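Local coordinates for kinesin-like protein KIF19 (Mus musculus, PDB 5GSZ) that is a plus-end-directed kinesin-8 motor that regulates the length of motile cilia by depolymerizing microtubules at ciliary tips, at residues Lys86-Gly91 against Tyr96-Phe101; Gln243-Met248 against Lys308-Gly313. All blocks are in the same frame, centred on the assembly; numbering follows the deposited sequence.

Contact 1 (Lys86-Gly91 against Tyr96-Phe101)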
loop_
_atom_site.group_PDB
_atom_site.type_symbol
_atom_site.label_atom_id
_atom_site.label_comp_id
_atom_site.label_asym_id
_atom_site.label_seq_id
_atom_site.Cartn_x
_atom_site.Cartn_y
_atom_site.Cartn_z
ATOM N N LYS A 86 11.817 1.697 6.177
ATOM C CA LYS A 86 13.155 1.206 6.495
ATOM C C LYS A 86 13.163 0.435 7.814
ATOM O O LYS A 86 13.721 -0.667 7.906
ATOM C CB LYS A 86 14.143 2.375 6.553
ATOM C CG LYS A 86 15.586 1.962 6.765
ATOM C CD LYS A 86 16.400 3.145 7.223
ATOM C CE LYS A 86 17.830 2.781 7.598
ATOM N NZ LYS A 86 18.651 2.392 6.421
ATOM N N SER A 87 12.520 0.994 8.843
ATOM C CA SER A 87 12.532 0.413 10.178
ATOM C C SER A 87 11.725 -0.870 10.282
ATOM O O SER A 87 11.793 -1.530 11.320
ATOM C CB SER A 87 11.996 1.417 11.189
ATOM O OG SER A 87 10.588 1.578 11.071
ATOM N N LEU A 88 10.949 -1.232 9.261
ATOM C CA LEU A 88 10.274 -2.526 9.276
ATOM C C LEU A 88 11.241 -3.675 9.080
ATOM O O LEU A 88 10.927 -4.804 9.476
ATOM C CB LEU A 88 9.212 -2.608 8.176
ATOM C CG LEU A 88 8.110 -1.563 8.217
ATOM C CD1 LEU A 88 7.163 -1.760 7.038
ATOM C CD2 LEU A 88 7.389 -1.632 9.551
ATOM N N ILE A 89 12.398 -3.411 8.474
ATOM C CA ILE A 89 13.221 -4.484 7.932
ATOM C C ILE A 89 13.753 -5.385 9.042
ATOM O O ILE A 89 13.684 -6.618 8.934
ATOM C CB ILE A 89 14.344 -3.877 7.077
ATOM C CG1 ILE A 89 13.716 -3.195 5.868
ATOM C CG2 ILE A 89 15.341 -4.946 6.636
ATOM C CD1 ILE A 89 14.637 -2.340 5.113
ATOM N N GLU A 90 14.272 -4.789 10.127
ATOM C CA GLU A 90 14.844 -5.570 11.216
ATOM C C GLU A 90 13.860 -6.606 11.729
ATOM O O GLU A 90 14.234 -7.762 11.961
ATOM C CB GLU A 90 15.285 -4.652 12.355
ATOM N N GLY A 91 12.591 -6.216 11.883
ATOM C CA GLY A 91 11.585 -7.156 12.350
ATOM C C GLY A 91 11.280 -8.253 11.345
ATOM O O GLY A 91 11.015 -9.401 11.726
ATOM N N TYR A 96 9.045 -11.270 12.281
ATOM C CA TYR A 96 7.802 -10.534 12.420
ATOM C C TYR A 96 7.249 -10.162 11.041
ATOM O O TYR A 96 7.968 -10.157 10.035
ATOM C CB TYR A 96 8.015 -9.308 13.307
ATOM C CG TYR A 96 8.243 -9.701 14.751
ATOM C CD1 TYR A 96 9.469 -10.214 15.180
ATOM C CD2 TYR A 96 7.209 -9.625 15.679
ATOM C CE1 TYR A 96 9.665 -10.589 16.510
ATOM C CE2 TYR A 96 7.392 -9.996 17.000
ATOM C CZ TYR A 96 8.620 -10.481 17.413
ATOM O OH TYR A 96 8.802 -10.859 18.731
ATOM N N ASN A 97 5.945 -9.891 10.994
ATOM C CA ASN A 97 5.261 -9.549 9.752
ATOM C C ASN A 97 4.984 -8.054 9.684
ATOM O O ASN A 97 4.835 -7.385 10.709
ATOM C CB ASN A 97 3.942 -10.313 9.605
ATOM C CG ASN A 97 4.152 -11.776 9.365
ATOM O OD1 ASN A 97 5.281 -12.238 9.246
ATOM N ND2 ASN A 97 3.067 -12.518 9.264
ATOM N N ALA A 98 4.905 -7.540 8.455
ATOM C CA ALA A 98 4.727 -6.115 8.224
ATOM C C ALA A 98 4.009 -5.894 6.903
ATOM O O ALA A 98 4.093 -6.716 5.990
ATOM C CB ALA A 98 6.066 -5.382 8.220
ATOM N N THR A 99 3.322 -4.757 6.804
ATOM C CA THR A 99 2.507 -4.453 5.637
ATOM C C THR A 99 2.538 -2.967 5.324
ATOM O O THR A 99 2.335 -2.137 6.213
ATOM C CB THR A 99 1.064 -4.887 5.848
ATOM O OG1 THR A 99 1.025 -6.300 6.085
ATOM C CG2 THR A 99 0.257 -4.540 4.615
ATOM N N VAL A 100 2.752 -2.643 4.054
ATOM C CA VAL A 100 2.799 -1.262 3.591
ATOM C C VAL A 100 1.779 -1.093 2.467
ATOM O O VAL A 100 1.868 -1.768 1.431
ATOM C CB VAL A 100 4.204 -0.871 3.114
ATOM C CG1 VAL A 100 4.338 0.627 3.124
ATOM C CG2 VAL A 100 5.257 -1.531 3.966
ATOM N N PHE A 101 0.825 -0.182 2.670
ATOM C CA PHE A 101 -0.159 0.190 1.664
ATOM C C PHE A 101 0.145 1.552 1.079
ATOM O O PHE A 101 0.388 2.512 1.820
ATOM C CB PHE A 101 -1.568 0.295 2.237
ATOM C CG PHE A 101 -2.024 -0.914 2.916
ATOM C CD1 PHE A 101 -2.510 -1.992 2.185
ATOM C CD2 PHE A 101 -2.009 -0.978 4.296
ATOM C CE1 PHE A 101 -2.967 -3.137 2.826
ATOM C CE2 PHE A 101 -2.449 -2.111 4.952
ATOM C CZ PHE A 101 -2.932 -3.195 4.218
#

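Contact 2 (Gln243-Met248 against Lys308-Gly313)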
loop_
_atom_site.group_PDB
_atom_site.type_symbol
_atom_site.label_atom_id
_atom_site.label_comp_id
_atom_site.label_asym_id
_atom_site.label_seq_id
_atom_site.Cartn_x
_atom_site.Cartn_y
_atom_site.Cartn_z
ATOM N N GLN A 243 10.212 -17.008 10.393
ATOM C CA GLN A 243 9.655 -16.784 9.051
ATOM C C GLN A 243 8.915 -15.445 9.073
ATOM O O GLN A 243 7.755 -15.365 9.489
ATOM C CB GLN A 243 8.744 -17.932 8.632
ATOM C CG GLN A 243 8.100 -17.803 7.234
ATOM C CD GLN A 243 9.038 -18.191 6.102
ATOM O OE1 GLN A 243 9.619 -19.281 6.116
ATOM N NE2 GLN A 243 9.174 -17.313 5.101
ATOM N N GLY A 244 9.594 -14.394 8.626
ATOM C CA GLY A 244 8.980 -13.087 8.513
ATOM C C GLY A 244 8.391 -12.880 7.130
ATOM O O GLY A 244 8.852 -13.436 6.142
ATOM N N ARG A 245 7.342 -12.078 7.066
ATOM C CA ARG A 245 6.616 -11.908 5.821
ATOM C C ARG A 245 6.297 -10.429 5.661
ATOM O O ARG A 245 5.563 -9.860 6.473
ATOM C CB ARG A 245 5.364 -12.770 5.816
ATOM C CG ARG A 245 4.988 -13.234 4.442
ATOM C CD ARG A 245 3.807 -14.174 4.480
ATOM N NE ARG A 245 3.402 -14.520 3.123
ATOM C CZ ARG A 245 2.240 -15.093 2.821
ATOM N NH1 ARG A 245 1.378 -15.372 3.794
ATOM N NH2 ARG A 245 1.931 -15.367 1.548
ATOM N N LEU A 246 6.886 -9.801 4.642
ATOM C CA LEU A 246 6.628 -8.406 4.316
ATOM C C LEU A 246 5.692 -8.343 3.116
ATOM O O LEU A 246 5.874 -9.076 2.142
ATOM C CB LEU A 246 7.931 -7.646 4.029
ATOM C CG LEU A 246 7.728 -6.237 3.439
ATOM C CD1 LEU A 246 6.983 -5.301 4.402
ATOM C CD2 LEU A 246 9.020 -5.610 2.970
ATOM N N PHE A 247 4.679 -7.486 3.202
ATOM C CA PHE A 247 3.740 -7.248 2.115
ATOM C C PHE A 247 3.806 -5.790 1.710
ATOM O O PHE A 247 3.702 -4.907 2.569
ATOM C CB PHE A 247 2.306 -7.576 2.515
ATOM C CG PHE A 247 1.982 -9.028 2.466
ATOM C CD1 PHE A 247 1.614 -9.624 1.280
ATOM C CD2 PHE A 247 2.017 -9.798 3.613
ATOM C CE1 PHE A 247 1.299 -10.965 1.246
ATOM C CE2 PHE A 247 1.698 -11.131 3.571
ATOM C CZ PHE A 247 1.342 -11.710 2.392
ATOM N N MET A 248 3.960 -5.542 0.409
ATOM C CA MET A 248 4.068 -4.182 -0.119
ATOM C C MET A 248 3.016 -4.007 -1.205
ATOM O O MET A 248 3.101 -4.630 -2.271
ATOM C CB MET A 248 5.478 -3.897 -0.634
ATOM C CG MET A 248 6.470 -3.748 0.508
ATOM S SD MET A 248 8.170 -3.333 0.040
ATOM C CE MET A 248 8.684 -4.853 -0.747
ATOM N N LYS A 308 -4.407 -12.441 6.083
ATOM C CA LYS A 308 -4.990 -12.885 7.350
ATOM C C LYS A 308 -3.923 -13.233 8.376
ATOM O O LYS A 308 -3.888 -12.657 9.468
ATOM C CB LYS A 308 -5.903 -14.088 7.124
ATOM N N ASP A 309 -3.062 -14.206 8.060
ATOM C CA ASP A 309 -2.068 -14.643 9.035
ATOM C C ASP A 309 -1.129 -13.503 9.416
ATOM O O ASP A 309 -0.622 -13.463 10.541
ATOM C CB ASP A 309 -1.290 -15.844 8.495
ATOM N N SER A 310 -0.909 -12.559 8.502
ATOM C CA SER A 310 -0.184 -11.327 8.793
ATOM C C SER A 310 -1.127 -10.356 9.486
ATOM O O SER A 310 -2.160 -10.782 10.013
ATOM C CB SER A 310 0.377 -10.720 7.504
ATOM O OG SER A 310 1.154 -11.674 6.794
ATOM N N LEU A 311 -0.790 -9.058 9.481
ATOM C CA LEU A 311 -1.614 -8.002 10.071
ATOM C C LEU A 311 -2.336 -8.471 11.336
ATOM O O LEU A 311 -3.560 -8.656 11.334
ATOM C CB LEU A 311 -2.627 -7.478 9.045
ATOM N N GLY A 312 -1.576 -8.703 12.406
ATOM C CA GLY A 312 -2.125 -9.133 13.677
ATOM C C GLY A 312 -1.413 -8.484 14.850
ATOM O O GLY A 312 -0.800 -7.425 14.694
ATOM N N GLY A 313 -1.482 -9.122 16.022
ATOM C CA GLY A 313 -0.951 -8.576 17.258
ATOM C C GLY A 313 0.449 -8.008 17.157
ATOM O O GLY A 313 0.627 -6.783 17.131
#

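Contact 1 (Lys86-Gly91 against Tyr96-Phe101)
L88 carries the apolar half of this contact, extending its side chain onto A98 and V100 of strand 97-103. Its CG lies beside the backbone N and its CD1 is extended away from CA (chi2 178°), which brings CD1 to V100. L88 CD1 lies 3.6 Å from V100 CG2. A98 CB packs against the same branch, 4.0 Å from L88 CD1, with L88 CB and CD2 only slightly farther off. A98 and V100, two residues apart, thus offer one face of the strand to the leucine. V318 of the neighbouring strand 315-323 also touches L88, whose backbone O accepts a hydrogen bond from R316 NH1.

I89 packs on T127, D130 and A134 of helix 123-136. At G91 the contact becomes polar: Y96 N donates to G91 O at 2.8 Å, with an N-H...O angle of 152° and the donor tilted 33° from the carbonyl plane. The same oxygen lies at the edge of the Y96 ring, near its plane, and is closer to Y96 CB, 3.4 Å away, than to any ring atom. Helix 89-93 is thereby folded back on strand 97-103, which leads into the P-loop (Walker A) that binds ADP, in the P-loop NTPase core of the kinesin motor domain.

Contact 2 (Gln243-Met248 against Lys308-Gly313)
F247 and S310 make the closest approach between strand 242-250 and the loop that follows helix 302-307. The serine hydroxyl comes to the rim of the phenyl ring, near its plane, with S310 OG 3.3 Å from F247 CE2 and 3.8 Å from F247 CD2. The ring therefore offers its C-H edge to the oxygen, not its face. S310 OG stands beside its own backbone N (chi1 -54°), and from there it points at the strand while the serine CB stays back, 4.2 Å from F247 CE2. R245 adds a looser touch, its CD lying 4.3 Å from S310 OG. No hydrogen bond joins the two segments; a hydroxyl oxygen rests against ring C-H.

These residues lie on one face of the central mixed sheet of the kinesin motor domain, which has the P-loop NTPase fold. Strand 242-250 is flanked there by the parallel strand 97-103 and the antiparallel strand 220-232, and it continues toward the DLAGSE sequence of switch II. L306 of helix 302-307 touches both R245 and F247.

Two flat groups of the strand also meet. The guanidinium of R245 presents its face to F247, whose CZ sits 3.5 Å above the guanidinium plane, over its centre; conversely, R245 NH1 lies in the plane of the F247 ring, at its edge. The two groups consequently meet edge to face.

Hydrogen bonds hold the polar end of the arginine. R245 NH2 donates to Q225 OE1 on strand 220-232 and to the backbone O of I179, so this end of the side chain is engaged by Q225 and I179, and S310 comes nearest to its CD.

Both contacts are buried, although contact 1 extends to the exposed Y96, and they share the central sheet, in which strands 97-103 and 242-250 are neighbours. V100 N to F247 O at 2.9 Å and F247 N to A98 O at 3.0 Å probably hydrogen-bond the two strands. Contact 1 lies on the sheet face also covered by helix 123-136, while contact 2 lies on the opposite face, beneath helix 302-307. Alternation along strand 97-103 separates them: A98 and V100 turn to L88, whereas N97 packs on S310 and T99 on F247. Contact 1 combines aliphatic packing with a backbone hydrogen bond; contact 2 sets a hydroxyl against an aromatic edge.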